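Local coordinates for glutathione S-transferase family protein (Pseudomonas putida, PDB 3LXZ) that probably catalyses the conjugation of reduced glutathione to a wide range of hydrophobic electrophiles, at residues M16-L19 and A20-K24; R91-L94 and K95-E98. All blocks are in the same frame, centred on the assembly; numbering follows the deposited sequence.

Two short helical segments, one from each domain of the glutathione transferase fold, make up the set. Contact 1 comes first along the chain, on helix 12-23 of the thioredoxin-like N-terminal domain, where that helix links strands 3-7 and 28-32. Contact 2 follows on helix 84-106 of the all-helical C-terminal domain. Their centres lie 18 Å apart and their nearest atoms about 7 Å, without touching. Helices 63-73 and 154-174 pack against both, so the two contacts belong to one continuous interior across the domain boundary. Contact 1 looks into its own chain, whereas contact 2 also reaches the second subunit of the dimer.

Contact 1. Residues M16-L19 and A20-K24; sequences MVKL and ALLEK
Val-17 and Leu-21 lie side by side one helical turn apart, CG1 of Val-17 reaching CD1 of Leu-21 at 4.0 Å. That branch of Val-17 stands opposite its own backbone N (chi1 -179°), which places it alongside the next turn. Lys-18 and Leu-22 also lie side by side, with Lys-18 CG 4.0 Å from Leu-22 CD1. Beneath these side chains the backbone keeps alpha-helical i to i+4 bonds. Ala-20 N donates to Met-16 O at 3.2 Å, the longest of four such bonds, and Leu-21 N to Val-17 O at 3.0 Å. The bond from Leu-22 N to Lys-18 O measures 2.9 Å and that from Glu-23 N to Leu-19 O 2.8 Å; Lys-24 N closes the series on Ala-20 O.

The charged ends find their partners outside residues 16-24. Lys-18 NZ is shared by the carboxylates of Asp-204 and Glu-30, which probably favour its charged form. Glu-23 divides its oxygens between Lys-77, a salt bridge, and Asn-195, a hydrogen bond, while Lys-24 NZ forms a salt bridge with Glu-71 and a hydrogen bond to the carbonyl of Lys-77.

Met-16, modelled as selenomethionine, and Ala-20 both touch helix 154-174, Ala-20 also Leu-67 of helix 63-73. Val-17 and Leu-21 rest on helix 63-73, the former close to the glutathione-binding Thr-63. Leu-19 and Leu-22 meet helix 198-218, so helix 12-23, the crossover of the beta-alpha-beta unit between strands 3-7 and 28-32, is wedged among three helices.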
HETATM    1  N   MSE A  16      -0.985  -0.661  15.701  1.00 16.16           N
HETATM    2  CA  MSE A  16      -1.773   0.378  15.039  1.00 15.70           C
HETATM    3  C   MSE A  16      -3.266   0.090  15.112  1.00 15.79           C
HETATM    4  O   MSE A  16      -4.031   0.970  15.487  1.00 15.06           O
HETATM    5  CB  MSE A  16      -1.312   0.534  13.578  1.00 16.58           C
HETATM    6  CG  MSE A  16       0.115   1.082  13.357  1.00 15.51           C
HETATM    7 SE   MSE A  16       0.460   0.806  11.433  1.00 17.99          SE
HETATM    8  CE  MSE A  16       2.429   0.538  11.415  1.00 17.95           C
ATOM      9  N   VAL A  17      -3.689  -1.132  14.779  1.00 16.25           N
ATOM     10  CA  VAL A  17      -5.102  -1.463  14.925  1.00 15.17           C
ATOM     11  C   VAL A  17      -5.527  -1.430  16.389  1.00 15.59           C
ATOM     12  O   VAL A  17      -6.592  -0.885  16.705  1.00 16.72           O
ATOM     13  CB  VAL A  17      -5.440  -2.781  14.261  1.00 14.22           C
ATOM     14  CG1 VAL A  17      -6.955  -3.074  14.418  1.00 14.29           C
ATOM     15  CG2 VAL A  17      -5.100  -2.637  12.733  1.00 13.63           C
ATOM     16  N   LYS A  18      -4.706  -2.013  17.257  1.00 15.35           N
ATOM     17  CA  LYS A  18      -4.996  -2.052  18.691  1.00 15.39           C
ATOM     18  C   LYS A  18      -5.220  -0.650  19.261  1.00 16.11           C
ATOM     19  O   LYS A  18      -6.227  -0.421  19.987  1.00 14.21           O
ATOM     20  CB  LYS A  18      -3.886  -2.801  19.412  1.00 15.08           C
ATOM     21  CG  LYS A  18      -4.018  -2.927  20.930  1.00 16.88           C
ATOM     22  CD  LYS A  18      -3.053  -4.033  21.410  1.00 16.00           C
ATOM     23  CE  LYS A  18      -3.024  -4.196  22.935  1.00 15.73           C
ATOM     24  NZ  LYS A  18      -1.977  -5.200  23.296  1.00 17.44           N
ATOM     25  N   LEU A  19      -4.347   0.307  18.904  1.00 15.95           N
ATOM     26  CA  LEU A  19      -4.559   1.679  19.366  1.00 17.46           C
ATOM     27  C   LEU A  19      -5.874   2.265  18.863  1.00 17.36           C
ATOM     28  O   LEU A  19      -6.556   2.970  19.609  1.00 17.68           O
ATOM     29  CB  LEU A  19      -3.389   2.584  19.002  1.00 16.68           C
ATOM     30  CG  LEU A  19      -3.381   4.010  19.567  1.00 18.80           C
ATOM     31  CD1 LEU A  19      -3.584   4.010  21.099  1.00 18.00           C
ATOM     32  CD2 LEU A  19      -2.051   4.654  19.185  1.00 16.74           C
ATOM     33  N   ALA A  20      -6.237   1.974  17.597  1.00 17.36           N
ATOM     34  CA  ALA A  20      -7.466   2.526  17.009  1.00 17.32           C
ATOM     35  C   ALA A  20      -8.661   2.010  17.816  1.00 18.01           C
ATOM     36  O   ALA A  20      -9.547   2.787  18.169  1.00 18.08           O
ATOM     37  CB  ALA A  20      -7.607   2.098  15.525  1.00 17.11           C
ATOM     38  N   LEU A  21      -8.656   0.705  18.112  1.00 18.68           N
ATOM     39  CA  LEU A  21      -9.752   0.072  18.856  1.00 19.80           C
ATOM     40  C   LEU A  21      -9.834   0.671  20.264  1.00 20.30           C
ATOM     41  O   LEU A  21     -10.928   0.938  20.752  1.00 22.07           O
ATOM     42  CB  LEU A  21      -9.580  -1.452  18.922  1.00 20.19           C
ATOM     43  CG  LEU A  21      -9.729  -2.193  17.577  1.00 19.88           C
ATOM     44  CD1 LEU A  21      -9.220  -3.612  17.655  1.00 22.53           C
ATOM     45  CD2 LEU A  21     -11.166  -2.178  17.128  1.00 22.14           C
ATOM     46  N   LEU A  22      -8.683   0.865  20.904  1.00 20.84           N
ATOM     47  CA  LEU A  22      -8.647   1.431  22.277  1.00 21.36           C
ATOM     48  C   LEU A  22      -9.092   2.906  22.281  1.00 21.53           C
ATOM     49  O   LEU A  22      -9.853   3.331  23.166  1.00 20.90           O
ATOM     50  CB  LEU A  22      -7.243   1.262  22.868  1.00 21.18           C
ATOM     51  CG  LEU A  22      -6.846  -0.119  23.386  1.00 22.31           C
ATOM     52  CD1 LEU A  22      -5.350  -0.203  23.559  1.00 21.20           C
ATOM     53  CD2 LEU A  22      -7.575  -0.483  24.705  1.00 26.22           C
ATOM     54  N   GLU A  23      -8.656   3.665  21.270  1.00 21.77           N
ATOM     55  CA  GLU A  23      -8.958   5.080  21.172  1.00 23.55           C
ATOM     56  C   GLU A  23     -10.463   5.244  20.994  1.00 23.47           C
ATOM     57  O   GLU A  23     -11.098   6.147  21.575  1.00 24.13           O
ATOM     58  CB  GLU A  23      -8.177   5.710  20.009  1.00 23.90           C
ATOM     59  CG  GLU A  23      -8.267   7.247  19.918  1.00 29.12           C
ATOM     60  CD  GLU A  23      -7.661   7.995  21.128  1.00 32.02           C
ATOM     61  OE1 GLU A  23      -6.623   7.574  21.662  1.00 32.38           O
ATOM     62  OE2 GLU A  23      -8.237   9.026  21.531  1.00 35.12           O
ATOM     63  N   LYS A  24     -11.047   4.313  20.245  1.00 22.63           N
ATOM     64  CA  LYS A  24     -12.467   4.312  19.962  1.00 22.27           C
ATOM     65  C   LYS A  24     -13.339   3.673  21.077  1.00 22.69           C
ATOM     66  O   LYS A  24     -14.560   3.644  20.950  1.00 23.37           O
ATOM     67  CB  LYS A  24     -12.717   3.634  18.598  1.00 22.04           C
ATOM     68  CG  LYS A  24     -12.294   4.485  17.410  1.00 22.01           C
ATOM     69  CD  LYS A  24     -12.504   3.751  16.067  1.00 22.37           C
ATOM     70  CE  LYS A  24     -13.830   4.116  15.455  1.00 22.22           C
ATOM     71  NZ  LYS A  24     -13.787   5.498  14.887  1.00 21.63           N
TER

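Contact 2. Residues R91-L94 and K95-E98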
ATOM      1  N   ARG A  91      -5.667   9.319   4.038  1.00 14.05           N
ATOM      2  CA  ARG A  91      -5.292   8.040   3.419  1.00 15.23           C
ATOM      3  C   ARG A  91      -4.044   8.104   2.551  1.00 15.34           C
ATOM      4  O   ARG A  91      -3.251   7.151   2.537  1.00 14.72           O
ATOM      5  CB  ARG A  91      -6.465   7.444   2.668  1.00 15.64           C
ATOM      6  CG  ARG A  91      -7.552   6.982   3.648  1.00 16.11           C
ATOM      7  CD  ARG A  91      -8.862   6.655   2.975  1.00 18.84           C
ATOM      8  NE  ARG A  91      -9.781   6.063   3.927  1.00 17.41           N
ATOM      9  CZ  ARG A  91     -11.034   6.470   4.142  1.00 17.42           C
ATOM     10  NH1 ARG A  91     -11.554   7.475   3.461  1.00 18.52           N
ATOM     11  NH2 ARG A  91     -11.768   5.855   5.054  1.00 21.47           N
ATOM     12  N   GLU A  92      -3.884   9.203   1.811  1.00 14.96           N
ATOM     13  CA  GLU A  92      -2.619   9.480   1.079  1.00 14.94           C
ATOM     14  C   GLU A  92      -1.399   9.506   2.020  1.00 15.17           C
ATOM     15  O   GLU A  92      -0.388   8.824   1.794  1.00 14.10           O
ATOM     16  CB  GLU A  92      -2.728  10.770   0.266  1.00 15.52           C
ATOM     17  CG  GLU A  92      -1.509  11.090  -0.587  1.00 16.11           C
ATOM     18  CD  GLU A  92      -1.491  12.549  -1.028  1.00 21.46           C
ATOM     19  OE1 GLU A  92      -1.803  13.448  -0.194  1.00 22.42           O
ATOM     20  OE2 GLU A  92      -1.158  12.807  -2.216  1.00 21.46           O
ATOM     21  N   LEU A  93      -1.483  10.296   3.085  1.00 13.92           N
ATOM     22  CA  LEU A  93      -0.419  10.296   4.079  1.00 15.06           C
ATOM     23  C   LEU A  93      -0.144   8.934   4.748  1.00 14.14           C
ATOM     24  O   LEU A  93       1.030   8.517   4.892  1.00 14.10           O
ATOM     25  CB  LEU A  93      -0.724  11.377   5.146  1.00 15.28           C
ATOM     26  CG  LEU A  93      -0.491  12.805   4.613  1.00 18.04           C
ATOM     27  CD1 LEU A  93      -1.237  13.848   5.479  1.00 16.49           C
ATOM     28  CD2 LEU A  93       0.990  13.181   4.534  1.00 17.06           C
ATOM     29  N   LEU A  94      -1.203   8.230   5.151  1.00 13.86           N
ATOM     30  CA  LEU A  94      -1.037   6.887   5.707  1.00 14.38           C
ATOM     31  C   LEU A  94      -0.302   5.962   4.712  1.00 14.88           C
ATOM     32  O   LEU A  94       0.646   5.254   5.087  1.00 15.52           O
ATOM     33  CB  LEU A  94      -2.388   6.271   6.092  1.00 14.39           C
ATOM     34  CG  LEU A  94      -2.352   4.910   6.829  1.00 16.70           C
ATOM     35  CD1 LEU A  94      -3.658   4.792   7.583  1.00 16.12           C
ATOM     36  CD2 LEU A  94      -2.241   3.687   5.856  1.00 16.01           C
ATOM     37  N   LYS A  95      -0.734   5.984   3.455  1.00 14.34           N
ATOM     38  CA  LYS A  95      -0.103   5.167   2.402  1.00 15.13           C
ATOM     39  C   LYS A  95       1.369   5.526   2.198  1.00 14.78           C
ATOM     40  O   LYS A  95       2.225   4.625   2.005  1.00 15.55           O
ATOM     41  CB  LYS A  95      -0.810   5.341   1.055  1.00 15.00           C
ATOM     42  CG  LYS A  95      -0.436   4.257   0.043  1.00 15.73           C
ATOM     43  CD  LYS A  95      -1.248   4.364  -1.220  1.00 20.27           C
ATOM     44  CE  LYS A  95      -0.795   3.269  -2.271  1.00 20.12           C
ATOM     45  NZ  LYS A  95      -1.510   2.002  -1.975  1.00 24.68           N
ATOM     46  N   GLU A  96       1.664   6.816   2.195  1.00 14.97           N
ATOM     47  CA  GLU A  96       3.049   7.252   2.012  1.00 15.15           C
ATOM     48  C   GLU A  96       3.937   6.765   3.146  1.00 15.35           C
ATOM     49  O   GLU A  96       5.087   6.380   2.932  1.00 15.73           O
ATOM     50  CB  GLU A  96       3.168   8.777   1.887  1.00 15.06           C
ATOM     51  CG  GLU A  96       2.623   9.266   0.558  1.00 16.74           C
ATOM     52  CD  GLU A  96       2.298  10.747   0.468  1.00 20.87           C
ATOM     53  OE1 GLU A  96       2.203  11.512   1.491  1.00 20.62           O
ATOM     54  OE2 GLU A  96       2.124  11.138  -0.703  1.00 22.28           O
ATOM     55  N   ILE A  97       3.436   6.837   4.370  1.00 15.12           N
ATOM     56  CA  ILE A  97       4.244   6.400   5.494  1.00 15.16           C
ATOM     57  C   ILE A  97       4.486   4.900   5.385  1.00 14.50           C
ATOM     58  O   ILE A  97       5.607   4.425   5.534  1.00 14.78           O
ATOM     59  CB  ILE A  97       3.639   6.804   6.858  1.00 14.56           C
ATOM     60  CG1 ILE A  97       3.626   8.317   7.007  1.00 14.45           C
ATOM     61  CG2 ILE A  97       4.482   6.212   7.973  1.00 15.60           C
ATOM     62  CD1 ILE A  97       2.598   8.793   8.097  1.00 18.13           C
ATOM     63  N   GLU A  98       3.438   4.157   5.067  1.00 15.29           N
ATOM     64  CA  GLU A  98       3.565   2.720   4.883  1.00 15.88           C
ATOM     65  C   GLU A  98       4.563   2.353   3.788  1.00 15.59           C
ATOM     66  O   GLU A  98       5.506   1.634   4.063  1.00 15.28           O
ATOM     67  CB  GLU A  98       2.196   2.056   4.631  1.00 15.31           C
ATOM     68  CG  GLU A  98       2.265   0.529   4.438  1.00 16.71           C
ATOM     69  CD  GLU A  98       0.893  -0.099   4.274  1.00 21.36           C
ATOM     70  OE1 GLU A  98      -0.130   0.588   4.539  1.00 19.42           O
ATOM     71  OE2 GLU A  98       0.837  -1.289   3.865  1.00 23.49           O
TER
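Glu-96 lays its carboxylate over the side chain of Glu-92 one turn earlier, Glu-96 OE2 coming within 3.6 Å of Glu-92 CG. The carboxylate planes lie 22° apart, nearly parallel, and the OE2 atoms of Glu-92 and Glu-96 stand 4.0 Å from each other. With CG opposite its own carbonyl carbon (chi1 -72°), the Glu-96 chain runs back along the helix, and its OE1 also meets Leu-93 CD2 at 3.7 Å. On another side of the helix Leu-94 and Glu-98 point the same way, with Leu-94 CD2 4.0 Å from Glu-98 OE1.

Four backbone bonds carry the helical segment: Lys-95 N to Arg-91 O at 2.9 Å, Glu-96 N to Glu-92 O, Ile-97 N to Leu-93 O, and Glu-98 N to Leu-94 O at 3.0 Å. Ile-97 CD1 also folds back to within 3.6 Å of Leu-93 O.

Arg-91 pairs with Asp-68. Across the dimer interface Lys-95 and Glu-98 each form a salt bridge with the other residue's copy in the second subunit, whose Ser-64 also hydrogen-bonds Lys-95 NZ. Asn-140 donates to OE1 of both Glu-92 and Glu-96, Lys-89 pairs with Glu-92 OE1, and Ser-61 of the second subunit holds Glu-92 OE2. These partners probably offset the charge of the glutamate pair as a whole, and the intersubunit bonds probably contribute to holding the two subunits together.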